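Local coordinates for PF04016 domain protein (Desulfitobacterium hafniense, PDB 3L5O) that is of unknown function but may take part in heavy-metal chelation, at residues 35-47 and 50-62. Numbering follows the deposited sequence.
Sequences FLVDELVCGTTHS and RSGNGVGLGPNRP. With IMD (imidazole), chain E.
N60 pushes its amide into the bend that joins strands 39-42 and 46-51. N60 CG sits beside its own backbone N (chi1 -71°), and that brings N60 ND2 to 2.7 Å from G43 O, which lies nearly in the amide plane; a weak bond runs from N60 ND2 to S47 OG. S95, on helix 91-105, ties the two together by bonding both S47 OG and N60 OD1. The backbone follows suit: N60 N bonds T45 O, and S47 N reaches G58 O at 2.8 Å. This is the tight part, with S47 and G58 both buried and the S47 side chain packed on I96 of helix 91-105, whereas T44, T45 and P62 form a looser, solvent-facing fringe.

At the opposite end, D38 and E39 both face R50, and R50 O accepts both their N-H groups, the nearer from D38 N at 2.8 Å. R50 NE meets E39 OE1 at 3.2 Å, in the guanidinium plane and on the carboxylate's anti lone pair, while R50 NH1 turns back to G52 O at 2.9 Å and D38 CB sits over one guanidinium face. A leucine in place of R50 would probably leave the E39 carboxylate without its salt-bridge mate and G52 O without its side-chain donor. D38 OD2 takes G52 N almost linearly (176°), bracing the type II' turn 51-54, and buried S51 sends OG to L36 O at 2.7 Å. Two consecutive antiparallel hairpins, the first strand entering through a classic beta bulge, thus make a three-stranded meander, consistent with the enolase-like part of this two-fold protein.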
loop_
_atom_site.group_PDB
_atom_site.type_symbol
_atom_site.label_atom_id
_atom_site.label_comp_id
_atom_site.label_asym_id
_atom_site.label_seq_id
_atom_site.Cartn_x
_atom_site.Cartn_y
_atom_site.Cartn_z
ATOM N N PHE A 35 -15.658 -4.998 -13.508
ATOM C CA PHE A 35 -14.318 -4.457 -13.733
ATOM C C PHE A 35 -13.372 -5.516 -14.265
ATOM O O PHE A 35 -13.200 -6.568 -13.625
ATOM C CB PHE A 35 -13.743 -3.874 -12.441
ATOM C CG PHE A 35 -14.405 -2.601 -12.009
ATOM C CD1 PHE A 35 -15.691 -2.619 -11.463
ATOM C CD2 PHE A 35 -13.769 -1.386 -12.167
ATOM C CE1 PHE A 35 -16.323 -1.451 -11.083
ATOM C CE2 PHE A 35 -14.398 -0.213 -11.788
ATOM C CZ PHE A 35 -15.685 -0.252 -11.249
ATOM N N LEU A 36 -12.715 -5.216 -15.394
ATOM C CA LEU A 36 -11.738 -6.135 -16.003
ATOM C C LEU A 36 -10.337 -5.622 -15.925
ATOM O O LEU A 36 -10.131 -4.418 -15.736
ATOM C CB LEU A 36 -12.087 -6.385 -17.480
ATOM C CG LEU A 36 -13.539 -6.715 -17.801
ATOM C CD1 LEU A 36 -13.736 -6.809 -19.306
ATOM C CD2 LEU A 36 -13.956 -8.022 -17.138
ATOM N N VAL A 37 -9.371 -6.549 -15.992
ATOM C CA VAL A 37 -7.949 -6.224 -16.154
ATOM C C VAL A 37 -7.798 -5.843 -17.616
ATOM O O VAL A 37 -7.837 -6.716 -18.490
ATOM C CB VAL A 37 -7.039 -7.458 -15.847
ATOM C CG1 VAL A 37 -5.561 -7.132 -16.035
ATOM C CG2 VAL A 37 -7.274 -7.986 -14.427
ATOM N N ASP A 38 -7.717 -4.547 -17.905
ATOM C CA ASP A 38 -7.609 -4.088 -19.309
ATOM C C ASP A 38 -6.160 -3.911 -19.790
ATOM O O ASP A 38 -5.886 -3.908 -20.993
ATOM C CB ASP A 38 -8.422 -2.804 -19.518
ATOM C CG ASP A 38 -9.895 -3.042 -19.312
ATOM O OD1 ASP A 38 -10.408 -4.040 -19.879
ATOM O OD2 ASP A 38 -10.602 -2.336 -18.572
ATOM N N GLU A 39 -5.259 -3.761 -18.838
ATOM C CA GLU A 39 -3.844 -3.535 -19.120
ATOM C C GLU A 39 -3.066 -3.931 -17.884
ATOM O O GLU A 39 -3.519 -3.696 -16.774
ATOM C CB GLU A 39 -3.610 -2.059 -19.473
ATOM C CG GLU A 39 -2.641 -1.809 -20.624
ATOM C CD GLU A 39 -2.183 -0.343 -20.731
ATOM O OE1 GLU A 39 -2.936 0.582 -20.323
ATOM O OE2 GLU A 39 -1.045 -0.118 -21.217
ATOM N N LEU A 40 -1.872 -4.488 -18.066
ATOM C CA LEU A 40 -1.072 -4.990 -16.964
ATOM C C LEU A 40 0.406 -5.005 -17.346
ATOM O O LEU A 40 0.780 -5.605 -18.346
ATOM C CB LEU A 40 -1.515 -6.405 -16.569
ATOM C CG LEU A 40 -0.589 -7.210 -15.646
ATOM C CD1 LEU A 40 -0.278 -6.531 -14.329
ATOM C CD2 LEU A 40 -1.230 -8.554 -15.377
ATOM N N VAL A 41 1.225 -4.326 -16.549
ATOM C CA VAL A 41 2.678 -4.366 -16.709
ATOM C C VAL A 41 3.339 -4.700 -15.374
ATOM O O VAL A 41 2.957 -4.175 -14.325
ATOM C CB VAL A 41 3.242 -3.038 -17.255
ATOM C CG1 VAL A 41 4.776 -3.064 -17.254
ATOM C CG2 VAL A 41 2.716 -2.773 -18.653
ATOM N N CYS A 42 4.335 -5.582 -15.452
ATOM C CA CYS A 42 5.123 -6.011 -14.307
ATOM C C CYS A 42 6.530 -5.445 -14.483
ATOM O O CYS A 42 7.305 -5.946 -15.307
ATOM C CB CYS A 42 5.146 -7.546 -14.250
ATOM S SG CYS A 42 5.264 -8.277 -12.603
ATOM N N GLY A 43 6.837 -4.394 -13.733
ATOM C CA GLY A 43 8.151 -3.763 -13.772
ATOM C C GLY A 43 9.024 -4.253 -12.647
ATOM O O GLY A 43 8.591 -5.090 -11.847
ATOM N N THR A 44 10.241 -3.711 -12.581
ATOM C CA THR A 44 11.244 -4.108 -11.590
ATOM C C THR A 44 10.865 -3.745 -10.153
ATOM O O THR A 44 11.175 -4.498 -9.212
ATOM C CB THR A 44 12.583 -3.425 -11.914
ATOM O OG1 THR A 44 13.061 -3.883 -13.183
ATOM C CG2 THR A 44 13.679 -3.826 -10.918
ATOM N N THR A 45 10.226 -2.585 -9.996
ATOM C CA THR A 45 9.851 -2.063 -8.676
ATOM C C THR A 45 8.348 -1.987 -8.414
ATOM O O THR A 45 7.935 -1.870 -7.255
ATOM C CB THR A 45 10.459 -0.667 -8.482
ATOM O OG1 THR A 45 9.967 0.228 -9.493
ATOM C CG2 THR A 45 11.967 -0.703 -8.710
ATOM N N HIS A 46 7.526 -2.026 -9.466
ATOM C CA HIS A 46 6.081 -2.105 -9.284
ATOM C C HIS A 46 5.443 -2.961 -10.360
ATOM O O HIS A 46 5.994 -3.138 -11.439
ATOM C CB HIS A 46 5.393 -0.729 -9.336
ATOM C CG HIS A 46 5.695 0.172 -8.174
ATOM N ND1 HIS A 46 6.594 1.214 -8.264
ATOM C CD2 HIS A 46 5.194 0.211 -6.916
ATOM C CE1 HIS A 46 6.640 1.849 -7.107
ATOM N NE2 HIS A 46 5.799 1.262 -6.273
ATOM N N SER A 47 4.265 -3.479 -10.022
ATOM C CA SER A 47 3.296 -4.007 -10.968
ATOM C C SER A 47 2.175 -2.971 -11.087
ATOM O O SER A 47 1.881 -2.267 -10.128
ATOM C CB SER A 47 2.734 -5.333 -10.462
ATOM O OG SER A 47 3.694 -6.378 -10.592
ATOM N N ARG A 50 -4.487 -1.367 -15.185
ATOM C CA ARG A 50 -5.607 -0.500 -15.546
ATOM C C ARG A 50 -6.875 -1.310 -15.685
ATOM O O ARG A 50 -6.861 -2.348 -16.324
ATOM C CB ARG A 50 -5.365 0.164 -16.896
ATOM C CG ARG A 50 -6.430 1.196 -17.238
ATOM C CD ARG A 50 -6.089 2.077 -18.447
ATOM N NE ARG A 50 -5.992 1.315 -19.704
ATOM C CZ ARG A 50 -7.007 0.832 -20.393
ATOM N NH1 ARG A 50 -8.255 0.989 -19.972
ATOM N NH2 ARG A 50 -6.779 0.164 -21.522
ATOM N N SER A 51 -7.962 -0.824 -15.086
ATOM C CA SER A 51 -9.319 -1.298 -15.357
ATOM C C SER A 51 -10.126 -0.051 -15.674
ATOM O O SER A 51 -10.309 0.777 -14.782
ATOM C CB SER A 51 -9.944 -1.990 -14.130
ATOM O OG SER A 51 -11.286 -2.421 -14.397
ATOM N N GLY A 52 -10.611 0.063 -16.922
ATOM C CA GLY A 52 -11.171 1.307 -17.428
ATOM C C GLY A 52 -10.285 2.538 -17.271
ATOM O O GLY A 52 -9.166 2.583 -17.781
ATOM N N ASN A 53 -10.800 3.536 -16.559
ATOM C CA ASN A 53 -10.070 4.770 -16.211
ATOM C C ASN A 53 -9.219 4.692 -14.911
ATOM O O ASN A 53 -8.539 5.659 -14.537
ATOM C CB ASN A 53 -11.119 5.902 -16.138
ATOM C CG ASN A 53 -10.560 7.226 -15.661
ATOM O OD1 ASN A 53 -9.628 7.776 -16.251
ATOM N ND2 ASN A 53 -11.167 7.772 -14.604
ATOM N N GLY A 54 -9.226 3.549 -14.234
ATOM C CA GLY A 54 -8.583 3.418 -12.940
ATOM C C GLY A 54 -7.278 2.654 -13.030
ATOM O O GLY A 54 -7.180 1.630 -13.718
ATOM N N VAL A 55 -6.274 3.134 -12.313
ATOM C CA VAL A 55 -4.961 2.509 -12.298
ATOM C C VAL A 55 -4.517 2.225 -10.853
ATOM O O VAL A 55 -4.488 3.127 -10.017
ATOM C CB VAL A 55 -3.908 3.410 -13.003
ATOM C CG1 VAL A 55 -2.488 2.838 -12.816
ATOM C CG2 VAL A 55 -4.251 3.552 -14.459
ATOM N N GLY A 56 -4.169 0.966 -10.593
ATOM C CA GLY A 56 -3.605 0.550 -9.328
ATOM C C GLY A 56 -2.191 0.017 -9.445
ATOM O O GLY A 56 -1.750 -0.464 -10.523
ATOM N N LEU A 57 -1.481 0.125 -8.321
ATOM C CA LEU A 57 -0.056 -0.197 -8.200
ATOM C C LEU A 57 0.168 -1.180 -7.044
ATOM O O LEU A 57 -0.594 -1.186 -6.046
ATOM C CB LEU A 57 0.759 1.063 -7.905
ATOM C CG LEU A 57 0.836 2.162 -8.952
ATOM C CD1 LEU A 57 1.221 3.478 -8.298
ATOM C CD2 LEU A 57 1.842 1.787 -10.041
ATOM N N GLY A 58 1.154 -2.053 -7.219
ATOM C CA GLY A 58 1.654 -2.883 -6.131
ATOM C C GLY A 58 3.179 -2.978 -6.180
ATOM O O GLY A 58 3.729 -2.969 -7.281
ATOM N N PRO A 59 3.873 -3.010 -5.028
ATOM C CA PRO A 59 5.348 -3.033 -5.016
ATOM C C PRO A 59 6.001 -4.409 -5.229
ATOM O O PRO A 59 5.510 -5.408 -4.673
ATOM C CB PRO A 59 5.692 -2.509 -3.614
ATOM C CG PRO A 59 4.556 -2.974 -2.759
ATOM C CD PRO A 59 3.321 -2.973 -3.662
ATOM N N ASN A 60 7.096 -4.419 -5.998
ATOM C CA ASN A 60 7.952 -5.591 -6.250
ATOM C C ASN A 60 9.302 -5.415 -5.576
ATOM O O ASN A 60 9.596 -4.341 -5.089
ATOM C CB ASN A 60 8.216 -5.737 -7.755
ATOM C CG ASN A 60 6.993 -6.173 -8.515
ATOM O OD1 ASN A 60 6.096 -6.765 -7.936
ATOM N ND2 ASN A 60 6.953 -5.894 -9.817
ATOM N N ARG A 61 10.116 -6.470 -5.542
ATOM C CA ARG A 61 11.533 -6.348 -5.157
ATOM C C ARG A 61 12.409 -6.624 -6.386
ATOM O O ARG A 61 11.965 -7.302 -7.313
ATOM C CB ARG A 61 11.929 -7.349 -4.058
ATOM C CG ARG A 61 10.927 -7.626 -2.943
ATOM C CD ARG A 61 11.030 -9.078 -2.435
ATOM N NE ARG A 61 10.313 -9.355 -1.185
ATOM C CZ ARG A 61 10.777 -9.118 0.054
ATOM N NH1 ARG A 61 11.985 -8.577 0.253
ATOM N NH2 ARG A 61 10.017 -9.422 1.108
ATOM N N PRO A 62 13.650 -6.126 -6.399
ATOM C CA PRO A 62 14.639 -6.553 -7.408
ATOM C C PRO A 62 15.101 -8.008 -7.193
ATOM O O PRO A 62 15.531 -8.665 -8.149
ATOM C CB PRO A 62 15.805 -5.574 -7.206
ATOM C CG PRO A 62 15.693 -5.129 -5.783
ATOM C CD PRO A 62 14.212 -5.135 -5.463
HETATM N N1 IMD E . 6.778 -7.230 -0.177
HETATM C C2 IMD E . 6.664 -6.256 -1.118
HETATM N N3 IMD E . 7.180 -6.714 -2.281
HETATM C C4 IMD E . 7.618 -7.981 -2.082
HETATM C C5 IMD E . 7.364 -8.301 -0.755
#